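Regulator of chromosome condensation (Saccharomyces cerevisiae, PDB 3OF7) promotes the exchange of GDP for GTP on GSP1 and GSP2, binds chromatin, and controls RNA metabolism and nuclear transport. Local coordinates at residues L29-W34 with I70-G75; H388-A393 with Q442-G447. All blocks are in the same frame, centred on the assembly; numbering follows the deposited sequence.

Contact 1. Residues L29-W34 with I70-G75; sequences LDIFCW and ISFAVG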
ATOM      1  N   LEU A  29      15.063   7.840  -8.455  1.00 17.18           N
ATOM      2  CA  LEU A  29      14.842   8.332  -7.096  1.00 16.65           C
ATOM      3  C   LEU A  29      15.928   7.923  -6.113  1.00 16.21           C
ATOM      4  O   LEU A  29      16.451   6.810  -6.184  1.00 16.37           O
ATOM      5  CB  LEU A  29      13.497   7.795  -6.569  1.00 16.21           C
ATOM      6  CG  LEU A  29      12.226   8.138  -7.347  1.00 15.99           C
ATOM      7  CD1 LEU A  29      11.074   7.204  -6.947  1.00 16.63           C
ATOM      8  CD2 LEU A  29      11.836   9.603  -7.175  1.00 16.41           C
ATOM      9  N   ASP A  30      16.250   8.821  -5.184  1.00 15.75           N
ATOM     10  CA  ASP A  30      16.903   8.416  -3.942  1.00 15.51           C
ATOM     11  C   ASP A  30      15.851   7.642  -3.141  1.00 14.58           C
ATOM     12  O   ASP A  30      14.733   8.124  -2.959  1.00 14.15           O
ATOM     13  CB  ASP A  30      17.351   9.641  -3.138  1.00 15.59           C
ATOM     14  CG  ASP A  30      18.562  10.333  -3.744  1.00 17.65           C
ATOM     15  OD1 ASP A  30      19.393   9.657  -4.399  1.00 17.61           O
ATOM     16  OD2 ASP A  30      18.676  11.555  -3.549  1.00 19.14           O
ATOM     17  N   ILE A  31      16.206   6.451  -2.681  1.00 14.02           N
ATOM     18  CA  ILE A  31      15.299   5.618  -1.876  1.00 13.93           C
ATOM     19  C   ILE A  31      15.698   5.670  -0.397  1.00 14.03           C
ATOM     20  O   ILE A  31      16.863   5.492  -0.058  1.00 14.60           O
ATOM     21  CB  ILE A  31      15.286   4.138  -2.384  1.00 13.96           C
ATOM     22  CG1 ILE A  31      14.893   4.061  -3.869  1.00 13.51           C
ATOM     23  CG2 ILE A  31      14.386   3.231  -1.499  1.00 13.70           C
ATOM     24  CD1 ILE A  31      13.516   4.635  -4.213  1.00 13.57           C
ATOM     25  N   PHE A  32      14.719   5.910   0.474  1.00 13.79           N
ATOM     26  CA  PHE A  32      14.937   5.973   1.912  1.00 13.68           C
ATOM     27  C   PHE A  32      14.087   4.924   2.606  1.00 13.77           C
ATOM     28  O   PHE A  32      12.945   4.705   2.217  1.00 13.37           O
ATOM     29  CB  PHE A  32      14.541   7.347   2.452  1.00 13.35           C
ATOM     30  CG  PHE A  32      15.286   8.479   1.817  1.00 14.85           C
ATOM     31  CD1 PHE A  32      16.512   8.897   2.333  1.00 15.26           C
ATOM     32  CD2 PHE A  32      14.777   9.111   0.690  1.00 13.09           C
ATOM     33  CE1 PHE A  32      17.217   9.944   1.735  1.00 15.39           C
ATOM     34  CE2 PHE A  32      15.471  10.161   0.092  1.00 15.16           C
ATOM     35  CZ  PHE A  32      16.686  10.577   0.614  1.00 15.80           C
ATOM     36  N   CYS A  33      14.640   4.314   3.648  1.00 13.86           N
ATOM     37  CA  CYS A  33      13.947   3.278   4.410  1.00 14.38           C
ATOM     38  C   CYS A  33      14.100   3.550   5.898  1.00 14.76           C
ATOM     39  O   CYS A  33      15.145   4.056   6.348  1.00 15.11           O
ATOM     40  CB  CYS A  33      14.540   1.899   4.080  1.00 14.28           C
ATOM     41  SG  CYS A  33      14.401   1.399   2.344  1.00 15.45           S
ATOM     42  N   TRP A  34      13.065   3.221   6.665  1.00 14.93           N
ATOM     43  CA  TRP A  34      13.120   3.399   8.119  1.00 15.19           C
ATOM     44  C   TRP A  34      12.059   2.571   8.838  1.00 15.75           C
ATOM     45  O   TRP A  34      11.127   2.068   8.204  1.00 15.73           O
ATOM     46  CB  TRP A  34      13.009   4.883   8.487  1.00 14.91           C
ATOM     47  CG  TRP A  34      11.659   5.522   8.218  1.00 14.18           C
ATOM     48  CD1 TRP A  34      10.638   5.694   9.124  1.00 13.54           C
ATOM     49  CD2 TRP A  34      11.196   6.087   6.983  1.00 13.45           C
ATOM     50  NE1 TRP A  34       9.572   6.330   8.523  1.00 13.81           N
ATOM     51  CE2 TRP A  34       9.889   6.587   7.215  1.00 13.29           C
ATOM     52  CE3 TRP A  34      11.757   6.221   5.700  1.00 13.02           C
ATOM     53  CZ2 TRP A  34       9.128   7.205   6.209  1.00 13.10           C
ATOM     54  CZ3 TRP A  34      11.002   6.845   4.704  1.00 12.46           C
ATOM     55  CH2 TRP A  34       9.699   7.323   4.963  1.00 12.56           C
ATOM     56  N   ILE A  70      12.533   3.783 -10.140  1.00 14.40           N
ATOM     57  CA  ILE A  70      11.456   4.714 -10.494  1.00 14.79           C
ATOM     58  C   ILE A  70      10.071   4.324  -9.936  1.00 14.20           C
ATOM     59  O   ILE A  70       9.097   5.047 -10.131  1.00 14.90           O
ATOM     60  CB  ILE A  70      11.373   4.922 -12.034  1.00 15.08           C
ATOM     61  CG1 ILE A  70      11.437   3.587 -12.780  1.00 16.72           C
ATOM     62  CG2 ILE A  70      12.527   5.803 -12.509  1.00 14.65           C
ATOM     63  CD1 ILE A  70      10.121   2.861 -12.918  1.00 17.78           C
ATOM     64  N   SER A  71       9.987   3.181  -9.252  1.00 13.94           N
ATOM     65  CA  SER A  71       8.734   2.763  -8.595  1.00 13.27           C
ATOM     66  C   SER A  71       9.053   1.779  -7.491  1.00 12.55           C
ATOM     67  O   SER A  71      10.061   1.102  -7.537  1.00 12.68           O
ATOM     68  CB  SER A  71       7.788   2.065  -9.583  1.00 13.21           C
ATOM     69  OG  SER A  71       6.458   1.996  -9.051  1.00 12.91           O
ATOM     70  N   PHE A  72       8.164   1.676  -6.521  1.00 12.79           N
ATOM     71  CA  PHE A  72       8.258   0.585  -5.551  1.00 12.47           C
ATOM     72  C   PHE A  72       6.903   0.269  -4.946  1.00 12.22           C
ATOM     73  O   PHE A  72       5.991   1.097  -4.970  1.00 12.77           O
ATOM     74  CB  PHE A  72       9.336   0.861  -4.476  1.00 12.42           C
ATOM     75  CG  PHE A  72       9.110   2.128  -3.690  1.00 12.30           C
ATOM     76  CD1 PHE A  72       8.222   2.149  -2.615  1.00 12.50           C
ATOM     77  CD2 PHE A  72       9.787   3.306  -4.029  1.00 12.60           C
ATOM     78  CE1 PHE A  72       8.000   3.318  -1.879  1.00 11.40           C
ATOM     79  CE2 PHE A  72       9.583   4.484  -3.294  1.00 12.67           C
ATOM     80  CZ  PHE A  72       8.677   4.487  -2.219  1.00 11.94           C
ATOM     81  N   ALA A  73       6.767  -0.951  -4.435  1.00 12.62           N
ATOM     82  CA  ALA A  73       5.517  -1.411  -3.843  1.00 12.53           C
ATOM     83  C   ALA A  73       5.890  -2.090  -2.549  1.00 12.20           C
ATOM     84  O   ALA A  73       6.660  -3.049  -2.547  1.00 12.96           O
ATOM     85  CB  ALA A  73       4.785  -2.393  -4.783  1.00 12.36           C
ATOM     86  N   VAL A  74       5.370  -1.565  -1.444  1.00 12.45           N
ATOM     87  CA  VAL A  74       5.740  -2.048  -0.114  1.00 12.22           C
ATOM     88  C   VAL A  74       4.648  -2.998   0.388  1.00 12.59           C
ATOM     89  O   VAL A  74       3.488  -2.622   0.467  1.00 12.10           O
ATOM     90  CB  VAL A  74       5.925  -0.887   0.888  1.00 12.43           C
ATOM     91  CG1 VAL A  74       6.366  -1.416   2.257  1.00 12.27           C
ATOM     92  CG2 VAL A  74       6.934   0.141   0.357  1.00 12.64           C
ATOM     93  N   GLY A  75       5.040  -4.227   0.707  1.00 12.80           N
ATOM     94  CA  GLY A  75       4.131  -5.201   1.316  1.00 13.66           C
ATOM     95  C   GLY A  75       4.347  -5.297   2.821  1.00 14.56           C
ATOM     96  O   GLY A  75       5.060  -4.481   3.411  1.00 14.51           O
TER
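Leu29 and Ile70 bring the two backbones nearest to each other here, with their CA atoms 6.0 Å apart. Leu29 gives up more surface to the contact than any other residue. Its CB is directed at residues 70-75, and the CD1 branch comes down beside the main chain, 4.3 Å from the carbonyl carbon of Ile70. Ile70 answers with its backbone: its own CB points away from residues 29-34, and the side chain lies against Leu82 of the next strand. Ile70 and Ser71 both face Leu82, forming a classic beta bulge.

Two residues on, the backbones have spread, the CA atoms of Ile31 and Phe72 being 9.4 Å apart, and here side chains have to bridge the gap. Phe72 has its CG between the backbone N and carbonyl carbon (chi1 58°), which sends the ring across toward Ile31. Ile31 extends CG1 anti to its carbonyl carbon, and its end methyl CD1 lies 4.0 Å from Phe72 CD2, touching CE2 equally closely. The methyl meets the ring obliquely, and the two side chains run past each other in opposite directions. This meeting is wholly apolar, whereas Leu29 lies against backbone.

In this RCC1-type seven-bladed beta-propeller, strand 69-74 is the first strand of its blade, paired with 78-83, where Phe72 also touches Ala81. The contact joins it to strand 30-34, which lies between 56-58 and 443-450 in the composite antiparallel blade that closes the ring, built from strands near both ends of the chain. Leu29 is additionally tied by a backbone hydrogen bond to Ile69, just ahead of Ile70.

Contact 2. Residues H388-A393 with Q442-G447; sequences HSVAVA and QFSVSG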
ATOM      1  N   HIS A 388       0.270   2.612  10.942  1.00 12.15           N
ATOM      2  CA  HIS A 388       0.866   3.929  10.740  1.00 12.11           C
ATOM      3  C   HIS A 388       0.584   4.388   9.317  1.00 12.01           C
ATOM      4  O   HIS A 388       0.119   3.611   8.477  1.00 11.29           O
ATOM      5  CB  HIS A 388       2.376   3.902  11.029  1.00 12.45           C
ATOM      6  CG  HIS A 388       3.164   3.091  10.047  1.00 13.63           C
ATOM      7  ND1 HIS A 388       3.935   3.664   9.058  1.00 15.61           N
ATOM      8  CD2 HIS A 388       3.284   1.752   9.890  1.00 13.19           C
ATOM      9  CE1 HIS A 388       4.512   2.712   8.347  1.00 13.96           C
ATOM     10  NE2 HIS A 388       4.128   1.543   8.825  1.00 16.60           N
ATOM     11  N   SER A 389       0.841   5.664   9.060  1.00 11.77           N
ATOM     12  CA  SER A 389       0.627   6.231   7.746  1.00 12.29           C
ATOM     13  C   SER A 389       1.702   7.262   7.457  1.00 12.45           C
ATOM     14  O   SER A 389       2.341   7.786   8.374  1.00 12.38           O
ATOM     15  CB  SER A 389      -0.747   6.890   7.649  1.00 11.82           C
ATOM     16  OG  SER A 389      -1.775   6.041   8.147  1.00 14.07           O
ATOM     17  N   VAL A 390       1.887   7.538   6.173  1.00 13.15           N
ATOM     18  CA  VAL A 390       2.774   8.587   5.704  1.00 13.41           C
ATOM     19  C   VAL A 390       2.068   9.280   4.544  1.00 13.89           C
ATOM     20  O   VAL A 390       1.605   8.620   3.609  1.00 14.07           O
ATOM     21  CB  VAL A 390       4.148   8.032   5.232  1.00 13.49           C
ATOM     22  CG1 VAL A 390       5.071   9.166   4.750  1.00 13.66           C
ATOM     23  CG2 VAL A 390       4.829   7.224   6.334  1.00 11.41           C
ATOM     24  N   ALA A 391       1.963  10.604   4.624  1.00 14.32           N
ATOM     25  CA  ALA A 391       1.400  11.407   3.534  1.00 14.52           C
ATOM     26  C   ALA A 391       2.426  12.423   3.031  1.00 15.03           C
ATOM     27  O   ALA A 391       3.303  12.857   3.783  1.00 15.09           O
ATOM     28  CB  ALA A 391       0.128  12.113   3.995  1.00 14.33           C
ATOM     29  N   VAL A 392       2.316  12.797   1.760  1.00 15.48           N
ATOM     30  CA  VAL A 392       3.257  13.754   1.171  1.00 15.79           C
ATOM     31  C   VAL A 392       2.530  15.044   0.848  1.00 16.03           C
ATOM     32  O   VAL A 392       1.567  15.043   0.075  1.00 16.12           O
ATOM     33  CB  VAL A 392       3.924  13.201  -0.103  1.00 15.87           C
ATOM     34  CG1 VAL A 392       4.952  14.208  -0.644  1.00 15.83           C
ATOM     35  CG2 VAL A 392       4.598  11.881   0.191  1.00 15.47           C
ATOM     36  N   ALA A 393       2.980  16.138   1.457  1.00 16.54           N
ATOM     37  CA  ALA A 393       2.394  17.450   1.204  1.00 16.92           C
ATOM     38  C   ALA A 393       2.657  17.872  -0.232  1.00 17.21           C
ATOM     39  O   ALA A 393       3.564  17.362  -0.873  1.00 16.82           O
ATOM     40  CB  ALA A 393       2.958  18.497   2.180  1.00 16.71           C
ATOM     41  N   GLN A 442       5.849  -2.844   9.784  1.00 17.06           N
ATOM     42  CA  GLN A 442       6.654  -2.190  10.822  1.00 17.14           C
ATOM     43  C   GLN A 442       7.676  -1.196  10.267  1.00 16.36           C
ATOM     44  O   GLN A 442       8.629  -0.825  10.962  1.00 16.00           O
ATOM     45  CB  GLN A 442       7.395  -3.250  11.668  1.00 17.59           C
ATOM     46  CG  GLN A 442       6.495  -4.289  12.335  0.80 19.37           C
ATOM     47  CD  GLN A 442       7.241  -5.168  13.341  0.80 21.91           C
ATOM     48  OE1 GLN A 442       8.473  -5.168  13.400  0.90 21.64           O
ATOM     49  NE2 GLN A 442       6.485  -5.918  14.139  0.90 24.16           N
ATOM     50  N   PHE A 443       7.480  -0.751   9.029  1.00 15.31           N
ATOM     51  CA  PHE A 443       8.499   0.042   8.339  1.00 14.72           C
ATOM     52  C   PHE A 443       7.875   0.857   7.217  1.00 14.28           C
ATOM     53  O   PHE A 443       6.731   0.609   6.825  1.00 14.18           O
ATOM     54  CB  PHE A 443       9.609  -0.876   7.790  1.00 15.01           C
ATOM     55  CG  PHE A 443       9.202  -1.684   6.570  1.00 15.77           C
ATOM     56  CD1 PHE A 443       8.327  -2.760   6.687  1.00 14.98           C
ATOM     57  CD2 PHE A 443       9.713  -1.366   5.306  1.00 15.79           C
ATOM     58  CE1 PHE A 443       7.952  -3.520   5.559  1.00 15.04           C
ATOM     59  CE2 PHE A 443       9.348  -2.106   4.171  1.00 15.02           C
ATOM     60  CZ  PHE A 443       8.465  -3.186   4.295  1.00 14.70           C
ATOM     61  N   SER A 444       8.637   1.815   6.696  1.00 14.11           N
ATOM     62  CA  SER A 444       8.194   2.664   5.593  1.00 13.78           C
ATOM     63  C   SER A 444       9.327   2.876   4.584  1.00 13.61           C
ATOM     64  O   SER A 444      10.508   2.697   4.906  1.00 13.39           O
ATOM     65  CB  SER A 444       7.715   4.016   6.124  1.00 14.06           C
ATOM     66  OG  SER A 444       6.794   3.851   7.190  1.00 15.14           O
ATOM     67  N   VAL A 445       8.955   3.234   3.359  1.00 13.45           N
ATOM     68  CA  VAL A 445       9.914   3.484   2.285  1.00 13.35           C
ATOM     69  C   VAL A 445       9.462   4.741   1.554  1.00 13.67           C
ATOM     70  O   VAL A 445       8.257   4.951   1.363  1.00 13.47           O
ATOM     71  CB  VAL A 445       9.977   2.306   1.276  1.00 13.71           C
ATOM     72  CG1 VAL A 445      10.986   2.598   0.147  1.00 13.51           C
ATOM     73  CG2 VAL A 445      10.324   0.989   1.977  1.00 14.30           C
ATOM     74  N   SER A 446      10.420   5.580   1.156  1.00 13.24           N
ATOM     75  CA  SER A 446      10.111   6.734   0.319  1.00 13.22           C
ATOM     76  C   SER A 446      11.098   6.864  -0.846  1.00 13.10           C
ATOM     77  O   SER A 446      12.173   6.262  -0.851  1.00 12.80           O
ATOM     78  CB  SER A 446      10.080   8.025   1.143  1.00 13.20           C
ATOM     79  OG  SER A 446      11.379   8.331   1.612  1.00 14.36           O
ATOM     80  N   GLY A 447      10.702   7.648  -1.837  1.00 12.97           N
ATOM     81  CA  GLY A 447      11.556   7.958  -2.962  1.00 13.39           C
ATOM     82  C   GLY A 447      11.423   9.435  -3.231  1.00 13.71           C
ATOM     83  O   GLY A 447      10.311   9.958  -3.302  1.00 13.71           O
TER
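His388 turns the edge of its imidazole to strand 443-447, with both Phe443 O and Ser444 OG near the ring plane, gathered about its CE1 end. Among the polar approaches, NE2 stands 3.4 Å from Phe443 O, while its hydrogen bond goes to Gly440 O, just ahead of the strand. The Ser444 hydroxyl is hydrogen-bonded to Ala408 O. His388 CG sits between the backbone N and the carbonyl carbon (chi1 67°), which carries the ring toward residues 442-447, and the ring also touches Ala408 and Cys439. A leucine here would probably leave Gly440 O without its side-chain donor and loosen the tie between this strand and the loop before 443-447.

Van der Waals contact is slight: the Val390 CG2 methyl touches the Ser444 hydroxyl oxygen, OG, at 4.0 Å, and Cys439 also lies against this valine.

The backbones themselves stay apart. The strand axes approach to 8.7 Å and run nearly parallel, 14° between their directions, in two adjacent propeller blades. Blade-to-blade contact is therefore made by side chains reaching across, one of them to main-chain carbonyls. His388 NE2 and Ser444 OG, both on buried residues, each find a main-chain carbonyl, of Gly440 and Ala408.

Both contacts are buried, and both join the closing blade to a neighbour: contact 1 to the blade that follows it round the ring, contact 2 to the blade before it. They meet in one sheet, where strands 30-34 and 443-450 pair through probable hydrogen bonds from Ser446 N to Phe32 O and from Ser444 N to Trp34 O. Val74 and Phe443 also pack together, CG1 to CZ at 3.4 Å. The chemistry differs: contact 1 is aliphatic and aromatic, whereas contact 2 places a histidine and a serine among backbone carbonyls. Contact 1 lies within one curated RCC1 repeat although it spans two blades; contact 2 spans repeats 6 and 7.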